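Local coordinates for protein dihydropteroate synthase (Anaplasma phagocytophilum, PDB 6UCZ) that catalyses the condensation of (7,8-dihydropterin-6-yl)methyl diphosphate with p-aminobenzoate to give dihydropteroate, a step of folate biosynthesis, at residues P233-S239 with V270-H276; A152-H158 with R201-G207; D71-E75 with E89-L93; E110-R116 with V129-Q135. All blocks are in the same frame, centred on the assembly; numbering follows the deposited sequence.

Interaction 1 of 4, residues P233-S239 with V270-H276. With PMM (pterin-6-yl-methyl-monophosphate), chain C.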
# COMPACT_ATOMS: atom_id res chain seq x y z
N PRO A 233 3.44 12.60 2.24
CA PRO A 233 2.18 11.86 2.31
C PRO A 233 2.41 10.45 2.82
O PRO A 233 3.47 9.85 2.59
CB PRO A 233 1.69 11.86 0.86
CG PRO A 233 2.46 12.96 0.18
CD PRO A 233 3.78 13.03 0.87
N VAL A 234 1.41 9.93 3.51
CA VAL A 234 1.47 8.63 4.17
C VAL A 234 0.40 7.72 3.60
O VAL A 234 -0.73 8.15 3.35
CB VAL A 234 1.32 8.80 5.70
CG1 VAL A 234 1.08 7.46 6.37
CG2 VAL A 234 2.57 9.48 6.26
N CYS A 235 0.76 6.46 3.39
CA CYS A 235 -0.17 5.39 3.04
C CYS A 235 -0.22 4.38 4.19
O CYS A 235 0.82 4.01 4.74
CB CYS A 235 0.25 4.69 1.75
SG CYS A 235 -0.77 3.28 1.27
N VAL A 236 -1.42 3.93 4.54
CA VAL A 236 -1.55 2.90 5.57
C VAL A 236 -2.36 1.74 5.01
O VAL A 236 -3.45 1.93 4.46
CB VAL A 236 -2.22 3.45 6.85
CG1 VAL A 236 -2.52 2.30 7.82
CG2 VAL A 236 -1.32 4.49 7.48
N GLY A 237 -1.83 0.52 5.17
CA GLY A 237 -2.52 -0.69 4.76
C GLY A 237 -2.89 -1.57 5.94
O GLY A 237 -2.18 -2.51 6.30
N HIS A 238 -4.02 -1.24 6.57
CA HIS A 238 -4.50 -1.94 7.75
C HIS A 238 -5.56 -2.98 7.43
O HIS A 238 -5.91 -3.78 8.31
CB HIS A 238 -5.09 -0.93 8.75
CG HIS A 238 -6.23 -0.14 8.20
ND1 HIS A 238 -6.12 0.64 7.06
CD2 HIS A 238 -7.52 -0.00 8.62
CE1 HIS A 238 -7.28 1.22 6.80
NE2 HIS A 238 -8.15 0.85 7.73
N SER A 239 -6.06 -3.00 6.20
CA SER A 239 -7.30 -3.70 5.88
C SER A 239 -7.19 -5.20 6.09
O SER A 239 -6.36 -5.86 5.46
CB SER A 239 -7.71 -3.38 4.44
OG SER A 239 -8.94 -3.97 4.14
N VAL A 270 -4.27 10.89 7.11
CA VAL A 270 -3.51 9.91 6.34
C VAL A 270 -3.91 10.03 4.88
O VAL A 270 -5.10 10.11 4.55
CB VAL A 270 -3.73 8.49 6.89
CG1 VAL A 270 -3.10 7.46 5.94
CG2 VAL A 270 -3.14 8.38 8.30
N ASP A 271 -2.91 10.06 3.99
CA ASP A 271 -3.20 10.48 2.62
C ASP A 271 -3.76 9.35 1.77
O ASP A 271 -4.54 9.60 0.85
CB ASP A 271 -1.93 11.05 1.98
CG ASP A 271 -1.31 12.15 2.83
OD1 ASP A 271 -0.77 11.83 3.91
OD2 ASP A 271 -1.36 13.33 2.42
N PHE A 272 -3.41 8.10 2.08
CA PHE A 272 -3.88 6.96 1.31
C PHE A 272 -4.25 5.83 2.26
O PHE A 272 -3.46 5.50 3.16
CB PHE A 272 -2.80 6.45 0.33
CG PHE A 272 -2.38 7.47 -0.70
CD1 PHE A 272 -1.36 8.37 -0.44
CD2 PHE A 272 -3.00 7.52 -1.93
CE1 PHE A 272 -0.97 9.29 -1.39
CE2 PHE A 272 -2.62 8.44 -2.89
CZ PHE A 272 -1.61 9.33 -2.62
N LEU A 273 -5.40 5.20 2.03
CA LEU A 273 -5.79 3.99 2.75
C LEU A 273 -5.91 2.85 1.76
O LEU A 273 -6.69 2.94 0.81
CB LEU A 273 -7.11 4.19 3.50
CG LEU A 273 -7.13 5.25 4.60
CD1 LEU A 273 -8.51 5.30 5.25
CD2 LEU A 273 -6.04 4.92 5.63
N ARG A 274 -5.15 1.78 1.99
CA ARG A 274 -5.14 0.62 1.11
C ARG A 274 -6.08 -0.43 1.70
O ARG A 274 -5.80 -1.00 2.76
CB ARG A 274 -3.71 0.10 0.96
CG ARG A 274 -3.53 -1.02 -0.04
CD ARG A 274 -2.05 -1.51 -0.10
NE ARG A 274 -1.94 -2.62 -1.04
CZ ARG A 274 -2.20 -3.89 -0.74
NH1 ARG A 274 -2.54 -4.23 0.50
NH2 ARG A 274 -2.10 -4.83 -1.68
N VAL A 275 -7.22 -0.65 1.04
CA VAL A 275 -8.35 -1.34 1.66
C VAL A 275 -8.97 -2.32 0.68
O VAL A 275 -8.88 -2.16 -0.55
CB VAL A 275 -9.43 -0.33 2.14
CG1 VAL A 275 -8.88 0.54 3.25
CG2 VAL A 275 -9.94 0.52 0.95
N HIS A 276 -9.62 -3.34 1.24
CA HIS A 276 -10.40 -4.27 0.42
C HIS A 276 -11.80 -3.73 0.14
O HIS A 276 -12.27 -3.77 -1.00
CB HIS A 276 -10.48 -5.64 1.12
CG HIS A 276 -9.14 -6.28 1.35
ND1 HIS A 276 -8.36 -5.99 2.46
CD2 HIS A 276 -8.44 -7.16 0.61
CE1 HIS A 276 -7.24 -6.69 2.40
NE2 HIS A 276 -7.26 -7.40 1.28
N5 PMM C . 0.12 -4.84 2.51
C6 PMM C . 0.11 -5.87 1.65
C7 PMM C . 0.52 -5.71 0.34
N8 PMM C . 0.97 -4.56 -0.17
N1 PMM C . 1.41 -2.34 0.16
C2 PMM C . 1.46 -1.29 0.96
N2 PMM C . 1.91 -0.12 0.49
N3 PMM C . 1.08 -1.33 2.27
C4 PMM C . 0.62 -2.45 2.93
O4 PMM C . 0.32 -2.42 4.12
C4A PMM C . 0.55 -3.65 2.07
C8A PMM C . 0.97 -3.53 0.69
C9 PMM C . -0.32 -7.20 2.22
O10 PMM C . -1.74 -7.17 2.48
PA PMM C . -2.80 -8.00 1.59
O1P PMM C . -4.13 -7.86 2.36
O2P PMM C . -2.41 -9.47 1.66
O3P PMM C . -2.85 -7.46 0.20
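C235 and V236 run parallel to F272 and L273 as neighbouring strands, joined by backbone bonds from F272 N to V234 O, from V236 N to F272 O and from R274 N to V236 O. At the strand entrance D271 reaches back over P233, and its OD1 takes V234 N at 2.9 Å from above the carboxylate plane; the same oxygen has a salt bridge to K228. C235 and F272 share one face of the sheet, CB to CB 3.8 Å. V236 points to the other face, and its side chain crosses that of V270 at roughly a right angle, CG2 against CG1; beyond it the H238 ring brings CE1 within 4.0 Å of V275 CG1 while its NE2 bonds S262. At the C-terminal ends the chemistry turns polar. S239 OG lies at the edge of the H276 ring, 2.7 Å from ND1, a hydrogen bond that would help to orient the ring. R274, with CG anti to the backbone N (chi1 -174°) and an extended chain, lays one guanidinium face against the pterin, CZ 3.3 Å from PMM N8. NH1 bonds PMM O3P at 3.3 Å, NH2 only weakly; D71 holds NE and D114 holds NH2 in salt bridges. H276 CE1 comes within 3.3 Å of PMM O1P. This is the last beta-alpha-beta unit of a TIM barrel, with pterin and phosphate bound at the carboxyl ends of its strands.

Interaction 2 of 4, residues A152-H158 with R201-G207. With PMM (pterin-6-yl-methyl-monophosphate), chain C.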
# COMPACT_ATOMS: atom_id res chain seq x y z
N ALA A 152 6.86 8.87 -11.94
CA ALA A 152 5.77 8.27 -11.20
C ALA A 152 5.80 8.65 -9.73
O ALA A 152 6.84 8.97 -9.15
CB ALA A 152 5.83 6.74 -11.31
N LYS A 153 4.63 8.59 -9.10
CA LYS A 153 4.57 8.63 -7.65
C LYS A 153 4.95 7.25 -7.13
O LYS A 153 4.67 6.22 -7.77
CB LYS A 153 3.18 9.02 -7.18
CG LYS A 153 2.70 10.35 -7.75
CD LYS A 153 1.24 10.64 -7.39
CE LYS A 153 0.34 10.47 -8.61
NZ LYS A 153 -0.96 11.20 -8.47
N ILE A 154 5.58 7.21 -5.97
CA ILE A 154 6.04 5.93 -5.43
C ILE A 154 5.75 5.82 -3.94
O ILE A 154 6.07 6.73 -3.17
CB ILE A 154 7.54 5.71 -5.73
CG1 ILE A 154 8.04 4.44 -5.04
CG2 ILE A 154 8.38 6.94 -5.35
CD1 ILE A 154 9.28 3.86 -5.70
N ILE A 155 5.15 4.71 -3.54
CA ILE A 155 5.01 4.34 -2.14
C ILE A 155 6.16 3.40 -1.78
O ILE A 155 6.40 2.42 -2.50
CB ILE A 155 3.67 3.65 -1.87
CG1 ILE A 155 2.51 4.50 -2.39
CG2 ILE A 155 3.49 3.37 -0.36
CD1 ILE A 155 1.22 3.72 -2.54
N ILE A 156 6.86 3.69 -0.69
CA ILE A 156 7.85 2.78 -0.12
C ILE A 156 7.33 2.31 1.23
O ILE A 156 6.93 3.13 2.07
CB ILE A 156 9.24 3.43 -0.01
CG1 ILE A 156 9.16 4.80 0.66
CG2 ILE A 156 9.90 3.53 -1.40
CD1 ILE A 156 10.55 5.43 0.92
N MET A 157 7.31 0.99 1.43
CA MET A 157 6.70 0.36 2.61
C MET A 157 7.77 -0.27 3.49
O MET A 157 8.64 -0.99 2.99
CB MET A 157 5.71 -0.72 2.18
CG MET A 157 4.85 -1.22 3.34
SD MET A 157 4.13 -2.82 2.98
CE MET A 157 5.58 -3.89 3.16
N HIS A 158 7.68 -0.04 4.81
CA HIS A 158 8.64 -0.64 5.74
C HIS A 158 8.36 -2.13 5.93
O HIS A 158 7.21 -2.55 6.07
CB HIS A 158 8.59 0.05 7.10
CG HIS A 158 9.56 -0.53 8.08
ND1 HIS A 158 9.29 -1.66 8.82
CD2 HIS A 158 10.83 -0.16 8.40
CE1 HIS A 158 10.34 -1.96 9.57
NE2 HIS A 158 11.28 -1.06 9.34
N ARG A 201 6.81 13.41 -4.98
CA ARG A 201 6.22 12.18 -5.48
C ARG A 201 6.43 10.97 -4.57
O ARG A 201 6.02 9.86 -4.95
CB ARG A 201 6.72 11.88 -6.89
CG ARG A 201 6.16 12.85 -7.92
CD ARG A 201 6.84 12.74 -9.24
NE ARG A 201 6.31 13.70 -10.20
CZ ARG A 201 6.98 14.16 -11.25
NH1 ARG A 201 8.22 13.75 -11.47
NH2 ARG A 201 6.42 15.04 -12.08
N ILE A 202 7.05 11.13 -3.40
CA ILE A 202 7.38 10.01 -2.52
C ILE A 202 6.32 9.90 -1.42
O ILE A 202 6.02 10.89 -0.74
CB ILE A 202 8.78 10.18 -1.91
CG1 ILE A 202 9.84 10.21 -3.01
CG2 ILE A 202 9.04 9.05 -0.92
CD1 ILE A 202 11.21 10.65 -2.53
N ILE A 203 5.82 8.68 -1.20
CA ILE A 203 4.80 8.39 -0.20
C ILE A 203 5.34 7.32 0.75
O ILE A 203 5.94 6.34 0.31
CB ILE A 203 3.50 7.91 -0.88
CG1 ILE A 203 3.00 8.96 -1.88
CG2 ILE A 203 2.43 7.61 0.15
CD1 ILE A 203 2.11 8.38 -2.99
N LEU A 204 5.10 7.50 2.06
CA LEU A 204 5.67 6.62 3.08
C LEU A 204 4.60 5.74 3.71
O LEU A 204 3.51 6.21 4.05
CB LEU A 204 6.34 7.44 4.19
CG LEU A 204 7.41 8.44 3.74
CD1 LEU A 204 8.04 9.15 4.93
CD2 LEU A 204 8.48 7.74 2.90
N ASP A 205 4.92 4.46 3.89
CA ASP A 205 3.99 3.47 4.45
C ASP A 205 4.72 2.66 5.51
O ASP A 205 5.79 2.08 5.21
CB ASP A 205 3.44 2.59 3.32
CG ASP A 205 2.40 1.58 3.79
OD1 ASP A 205 2.45 1.08 4.94
OD2 ASP A 205 1.51 1.26 2.96
N PRO A 206 4.22 2.59 6.75
CA PRO A 206 4.93 1.85 7.81
C PRO A 206 4.85 0.34 7.70
O PRO A 206 5.48 -0.35 8.52
CB PRO A 206 4.24 2.34 9.09
CG PRO A 206 2.83 2.63 8.63
CD PRO A 206 2.99 3.24 7.27
N GLY A 207 4.07 -0.20 6.77
CA GLY A 207 3.98 -1.65 6.64
C GLY A 207 3.42 -2.36 7.86
O GLY A 207 4.09 -3.21 8.46
N5 PMM C . 0.12 -4.84 2.51
C6 PMM C . 0.11 -5.87 1.65
C7 PMM C . 0.52 -5.71 0.34
N8 PMM C . 0.97 -4.56 -0.17
N1 PMM C . 1.41 -2.34 0.16
C2 PMM C . 1.46 -1.29 0.96
N2 PMM C . 1.91 -0.12 0.49
N3 PMM C . 1.08 -1.33 2.27
C4 PMM C . 0.62 -2.45 2.93
O4 PMM C . 0.32 -2.42 4.12
C4A PMM C . 0.55 -3.65 2.07
C8A PMM C . 0.97 -3.53 0.69
C9 PMM C . -0.32 -7.20 2.22
O10 PMM C . -1.74 -7.17 2.48
PA PMM C . -2.80 -8.00 1.59
O1P PMM C . -4.13 -7.86 2.36
O2P PMM C . -2.41 -9.47 1.66
O3P PMM C . -2.85 -7.46 0.20
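R201 lies against A152 and K153 where two parallel strands of the TIM barrel, 153-157 and 202-205, come together at an axis distance of 4.7 Å and an angle of 23°. Its CB meets A152 O, and its own O accepts I154 N. I202 follows with CG1 loosely against I154 CG2, on the face that also carries I156 and L204 and that helix 174-194 covers. I203 turns to the opposite face. It has the largest buried patch of this pair of strands, setting CB 3.9 Å from I155 CG1 while its backbone bonds I154 O and I156 N. L204 returns to the helix side and lies alongside I156, CD2 to CD1 3.7 Å; I156 sends CG1 between its backbone N and carbonyl carbon (chi1 49°), which carries CD1 across to that leucine.

D205 faces the pocket again, its CB against I155 CG2 and its backbone O taking H158 N. Its carboxylate divides the work: OD1 receives G207 N at 2.8 Å, an Asx turn that steadies the group, and OD2 is left to the pterin. P206 presents its O to H158 CB, and K212 bonds ND1 of that histidine. G207 has a positive phi and packs its CA 3.4 Å from M157 CG; the sulfur of that methionine reaches the ligand, SD 3.5 Å from PMM N3. The ring N-H and the exocyclic amino group of the pterin converge on one aspartate oxygen, PMM N3 at 2.7 Å and PMM N2 at 2.9 Å from D205 OD2.

Interaction 3 of 4, residues D71-E75 with E89-L93; sequences DVGAE and EWSRL
A74 presses its methyl group onto the side of helix 86-93, where CB lies 3.7 Å from L93 CD2 and touches E89 CG and R92 CB as well. A74 is the residue most covered in this contact. L93 carries its branch beside its backbone N (chi1 -64°), and CD2 thereby reaches both A74 and V72, whose CG1 is 3.8 Å away; the two side chains pass each other pointing contrary ways. R92 stretches out along the other flank of A74, its chain extended from CG to NE, and NH2 comes edge-on to A74 O at 2.7 Å in a bent, weak hydrogen bond. E89 extends to another side of A74. There one water accepts from A74 N at 2.7 Å and lies 2.8 Å from E89 OE2. A second water donates to both E75 OE1 and E89 OE2, bridging two carboxylates whose nearest oxygens are 4.4 Å apart; the water probably eases the closeness of the two charges. E89 is also gripped by T115, N117 and T120, which fix its carboxylate end. In the fold, the contact seats helix 86-93 on the carboxyl end of strand 69-73: V72 also packs on L97 and I100 of helix 97-106 and on V111 of the adjoining strand, while L93 also meets I113 of strand 110-115 and T120 of helix 118-127.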
# COMPACT_ATOMS: atom_id res chain seq x y z
N ASP A 71 -5.05 -0.61 -6.76
CA ASP A 71 -3.73 -1.17 -6.50
C ASP A 71 -3.71 -2.62 -6.98
O ASP A 71 -4.33 -3.49 -6.36
CB ASP A 71 -3.38 -1.07 -5.01
CG ASP A 71 -1.98 -1.54 -4.70
OD1 ASP A 71 -1.03 -1.07 -5.36
OD2 ASP A 71 -1.81 -2.35 -3.75
N VAL A 72 -2.98 -2.88 -8.06
CA VAL A 72 -2.97 -4.19 -8.70
C VAL A 72 -1.71 -4.94 -8.26
O VAL A 72 -0.58 -4.47 -8.46
CB VAL A 72 -3.01 -4.07 -10.23
CG1 VAL A 72 -3.20 -5.46 -10.86
CG2 VAL A 72 -4.10 -3.08 -10.68
N GLY A 73 -1.90 -6.14 -7.72
CA GLY A 73 -0.78 -6.93 -7.26
C GLY A 73 -0.89 -8.39 -7.63
O GLY A 73 -1.99 -8.95 -7.67
N ALA A 74 0.24 -9.01 -7.93
CA ALA A 74 0.26 -10.39 -8.38
C ALA A 74 1.11 -11.31 -7.52
O ALA A 74 1.17 -12.51 -7.82
CB ALA A 74 0.77 -10.47 -9.83
N GLU A 75 1.76 -10.80 -6.48
CA GLU A 75 2.58 -11.63 -5.61
C GLU A 75 1.98 -11.60 -4.21
O GLU A 75 2.07 -10.58 -3.52
CB GLU A 75 4.04 -11.16 -5.58
CG GLU A 75 4.99 -12.19 -4.95
CD GLU A 75 6.47 -11.84 -5.08
OE1 GLU A 75 6.79 -10.68 -5.42
OE2 GLU A 75 7.31 -12.73 -4.82
N GLU A 89 5.36 -13.16 -12.18
CA GLU A 89 4.56 -12.03 -11.73
C GLU A 89 4.02 -11.24 -12.91
O GLU A 89 2.82 -10.93 -12.97
CB GLU A 89 5.41 -11.12 -10.84
CG GLU A 89 4.67 -9.88 -10.35
CD GLU A 89 5.61 -8.87 -9.72
OE1 GLU A 89 6.75 -8.74 -10.22
OE2 GLU A 89 5.22 -8.20 -8.73
N TRP A 90 4.88 -10.94 -13.89
CA TRP A 90 4.47 -10.12 -15.02
C TRP A 90 3.48 -10.84 -15.92
O TRP A 90 2.56 -10.21 -16.45
CB TRP A 90 5.68 -9.66 -15.84
CG TRP A 90 5.24 -8.74 -16.94
CD1 TRP A 90 5.35 -8.95 -18.29
CD2 TRP A 90 4.53 -7.50 -16.79
NE1 TRP A 90 4.78 -7.90 -18.98
CE2 TRP A 90 4.27 -7.00 -18.08
CE3 TRP A 90 4.11 -6.75 -15.68
CZ2 TRP A 90 3.61 -5.80 -18.30
CZ3 TRP A 90 3.44 -5.55 -15.89
CH2 TRP A 90 3.20 -5.09 -17.20
N SER A 91 3.64 -12.15 -16.11
CA SER A 91 2.68 -12.87 -16.95
C SER A 91 1.27 -12.85 -16.37
O SER A 91 0.29 -12.92 -17.12
CB SER A 91 3.16 -14.31 -17.20
OG SER A 91 3.00 -15.12 -16.06
N ARG A 92 1.13 -12.74 -15.04
CA ARG A 92 -0.21 -12.61 -14.47
C ARG A 92 -0.77 -11.22 -14.70
O ARG A 92 -1.99 -11.07 -14.88
CB ARG A 92 -0.22 -12.90 -12.97
CG ARG A 92 0.14 -14.31 -12.54
CD ARG A 92 0.31 -14.34 -11.02
NE ARG A 92 0.58 -15.68 -10.50
CZ ARG A 92 0.58 -16.00 -9.21
NH1 ARG A 92 0.83 -17.25 -8.83
NH2 ARG A 92 0.34 -15.07 -8.29
N LEU A 93 0.09 -10.21 -14.74
CA LEU A 93 -0.37 -8.83 -14.81
C LEU A 93 -0.65 -8.36 -16.23
O LEU A 93 -1.56 -7.54 -16.44
CB LEU A 93 0.68 -7.91 -14.16
CG LEU A 93 0.94 -8.10 -12.66
CD1 LEU A 93 2.26 -7.47 -12.22
CD2 LEU A 93 -0.22 -7.57 -11.83
O HOH W 1 2.55 -7.61 -8.36
O HOH W 2 6.32 -8.29 -6.22

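Interaction 4 of 4, residues E110-R116 with V129-Q135; sequences EVSIDTR and VDYINDQ. With PMM (pterin-6-yl-methyl-monophosphate), chain C.
N133 reads the pterin edge with both ends of its amide: OD1 accepts from PMM N2 at 2.8 Å, nearly straight at 176°, and ND2 donates to PMM N1 at 3.2 Å. Alongside it, pointing the same way, D114 brings OD2 to 2.9 Å from PMM N8. Q135 NE2 donates to D114 OD1 at 2.8 Å on the syn side but tilted out of the carboxylate plane, the amide plane turned 67° from it. All three have CG anti to the backbone N, which sends them toward the ligand at the carboxyl ends of the strands. Behind them, D71 takes N133 ND2 with OD2 and S112 OG with OD1, while R274 forms a salt bridge with D114 OD2. Farther back, parallel strands 110-115 and 131-134 are laced by I113, bonded to Y131 O and N133 N. At their start V111 O accepts both D130 N and Y131 N, and D130 OD2 takes V111 N at 3.0 Å with its anti lone pair and also bonds H105. Y131 OH donates to E110 OE1 at 2.7 Å from above the carboxylate plane; K153 pairs with OE2. With an amide offering both an acceptor and a donor, the pocket matches the hydrogen-bonding pattern of the pterin's N1-N2 edge.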
# COMPACT_ATOMS: atom_id res chain seq x y z
N GLU A 110 -6.97 6.37 -10.63
CA GLU A 110 -5.58 6.04 -10.89
C GLU A 110 -5.31 4.55 -10.69
O GLU A 110 -6.12 3.83 -10.11
CB GLU A 110 -4.65 6.88 -10.01
CG GLU A 110 -4.77 8.37 -10.27
CD GLU A 110 -3.95 9.19 -9.31
OE1 GLU A 110 -4.31 9.23 -8.10
OE2 GLU A 110 -2.94 9.78 -9.75
N VAL A 111 -4.15 4.10 -11.16
CA VAL A 111 -3.74 2.71 -11.04
C VAL A 111 -2.36 2.66 -10.40
O VAL A 111 -1.46 3.44 -10.76
CB VAL A 111 -3.72 2.00 -12.42
CG1 VAL A 111 -3.32 0.52 -12.27
CG2 VAL A 111 -5.08 2.14 -13.11
N SER A 112 -2.19 1.74 -9.45
CA SER A 112 -0.95 1.52 -8.72
C SER A 112 -0.47 0.10 -9.00
O SER A 112 -1.29 -0.83 -9.10
CB SER A 112 -1.17 1.71 -7.20
OG SER A 112 0.01 1.45 -6.47
N ILE A 113 0.84 -0.09 -9.15
CA ILE A 113 1.40 -1.43 -9.32
C ILE A 113 2.06 -1.84 -8.01
O ILE A 113 3.02 -1.20 -7.55
CB ILE A 113 2.38 -1.51 -10.51
CG1 ILE A 113 3.00 -2.91 -10.62
CG2 ILE A 113 3.48 -0.44 -10.45
CD1 ILE A 113 1.99 -4.01 -10.83
N ASP A 114 1.53 -2.88 -7.38
CA ASP A 114 2.04 -3.37 -6.11
C ASP A 114 3.08 -4.43 -6.44
O ASP A 114 2.73 -5.56 -6.80
CB ASP A 114 0.92 -3.92 -5.23
CG ASP A 114 1.39 -4.36 -3.85
OD1 ASP A 114 2.62 -4.47 -3.60
OD2 ASP A 114 0.51 -4.57 -2.99
N THR A 115 4.36 -4.06 -6.37
CA THR A 115 5.42 -4.98 -6.73
C THR A 115 6.67 -4.61 -5.95
O THR A 115 6.86 -3.45 -5.57
CB THR A 115 5.71 -4.97 -8.24
OG1 THR A 115 6.76 -5.89 -8.54
CG2 THR A 115 6.16 -3.58 -8.69
N ARG A 116 7.52 -5.60 -5.72
CA ARG A 116 8.86 -5.35 -5.23
C ARG A 116 9.92 -5.35 -6.34
O ARG A 116 11.08 -5.08 -6.05
CB ARG A 116 9.23 -6.39 -4.16
CG ARG A 116 9.61 -7.74 -4.72
CD ARG A 116 9.82 -8.73 -3.61
NE ARG A 116 8.54 -9.09 -3.01
CZ ARG A 116 8.33 -10.15 -2.25
NH1 ARG A 116 9.33 -10.99 -1.98
NH2 ARG A 116 7.12 -10.39 -1.76
N VAL A 129 0.47 3.07 -15.70
CA VAL A 129 0.06 3.19 -14.29
C VAL A 129 0.60 4.50 -13.71
O VAL A 129 1.52 5.13 -14.24
CB VAL A 129 0.48 2.00 -13.41
CG1 VAL A 129 -0.08 0.70 -13.96
CG2 VAL A 129 2.00 1.92 -13.22
N ASP A 130 -0.04 4.93 -12.62
CA ASP A 130 0.22 6.21 -11.99
C ASP A 130 1.11 6.12 -10.76
O ASP A 130 1.76 7.11 -10.42
CB ASP A 130 -1.11 6.86 -11.59
CG ASP A 130 -2.04 7.02 -12.77
OD1 ASP A 130 -1.85 8.00 -13.52
OD2 ASP A 130 -2.93 6.17 -12.98
N TYR A 131 1.14 4.98 -10.09
CA TYR A 131 1.93 4.80 -8.88
C TYR A 131 2.73 3.52 -8.97
O TYR A 131 2.23 2.51 -9.48
CB TYR A 131 1.07 4.69 -7.59
CG TYR A 131 0.13 5.84 -7.28
CD1 TYR A 131 -1.08 5.98 -7.93
CD2 TYR A 131 0.44 6.73 -6.26
CE1 TYR A 131 -1.95 7.02 -7.62
CE2 TYR A 131 -0.41 7.76 -5.94
CZ TYR A 131 -1.60 7.91 -6.61
OH TYR A 131 -2.42 8.95 -6.26
N ILE A 132 3.95 3.54 -8.44
CA ILE A 132 4.61 2.33 -7.98
C ILE A 132 4.30 2.17 -6.49
O ILE A 132 4.64 3.04 -5.68
CB ILE A 132 6.13 2.38 -8.19
CG1 ILE A 132 6.50 2.73 -9.63
CG2 ILE A 132 6.74 1.03 -7.79
CD1 ILE A 132 7.98 2.95 -9.80
N ASN A 133 3.66 1.08 -6.13
CA ASN A 133 3.49 0.74 -4.72
C ASN A 133 4.63 -0.23 -4.40
O ASN A 133 4.48 -1.45 -4.49
CB ASN A 133 2.11 0.15 -4.45
CG ASN A 133 1.97 -0.35 -3.03
OD1 ASN A 133 2.77 -0.02 -2.15
ND2 ASN A 133 0.97 -1.19 -2.81
N ASP A 134 5.79 0.33 -4.07
CA ASP A 134 7.01 -0.48 -3.88
C ASP A 134 6.95 -1.10 -2.51
O ASP A 134 7.55 -0.60 -1.55
CB ASP A 134 8.27 0.36 -4.05
CG ASP A 134 9.55 -0.46 -3.82
OD1 ASP A 134 9.48 -1.71 -3.79
OD2 ASP A 134 10.62 0.16 -3.67
N GLN A 135 6.29 -2.26 -2.44
CA GLN A 135 6.17 -2.98 -1.17
C GLN A 135 7.52 -3.47 -0.66
O GLN A 135 7.66 -3.76 0.53
CB GLN A 135 5.23 -4.16 -1.39
CG GLN A 135 4.88 -4.94 -0.16
CD GLN A 135 4.22 -6.26 -0.50
OE1 GLN A 135 4.30 -7.22 0.28
NE2 GLN A 135 3.57 -6.33 -1.67
N5 PMM C . 0.12 -4.84 2.51
C6 PMM C . 0.11 -5.87 1.65
C7 PMM C . 0.52 -5.71 0.34
N8 PMM C . 0.97 -4.56 -0.17
N1 PMM C . 1.41 -2.34 0.16
C2 PMM C . 1.46 -1.29 0.96
N2 PMM C . 1.91 -0.12 0.49
N3 PMM C . 1.08 -1.33 2.27
C4 PMM C . 0.62 -2.45 2.93
O4 PMM C . 0.32 -2.42 4.12
C4A PMM C . 0.55 -3.65 2.07
C8A PMM C . 0.97 -3.53 0.69
C9 PMM C . -0.32 -7.20 2.22
O10 PMM C . -1.74 -7.17 2.48
PA PMM C . -2.80 -8.00 1.59
O1P PMM C . -4.13 -7.86 2.36
O2P PMM C . -2.41 -9.47 1.66
O3P PMM C . -2.85 -7.46 0.20
O HOH W 3 11.74 -3.19 -4.20

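In the fold
Along the chain the contacts follow one another without interlocking: interaction 3, then 4, 2 and 1. All belong to one parallel sheet, the eight-stranded barrel wall, and interaction 3 adds helix 86-93 at its rim. Interactions 2 and 4 have centres about 10 Å apart and meet where strands 153-157 and 131-134 are neighbours; 3 and 4 share the border of strands 69-73 and 110-115. Interactions 1 and 2 join through L204 with P233 and C235, joining strands 202-205 and 235-236 and so closing the ring. Interactions 1 and 3, about 20 Å apart between centres, are linked by the salt bridge R274-D71. Interactions 1, 2 and 4 thus surround one pterin from different strands.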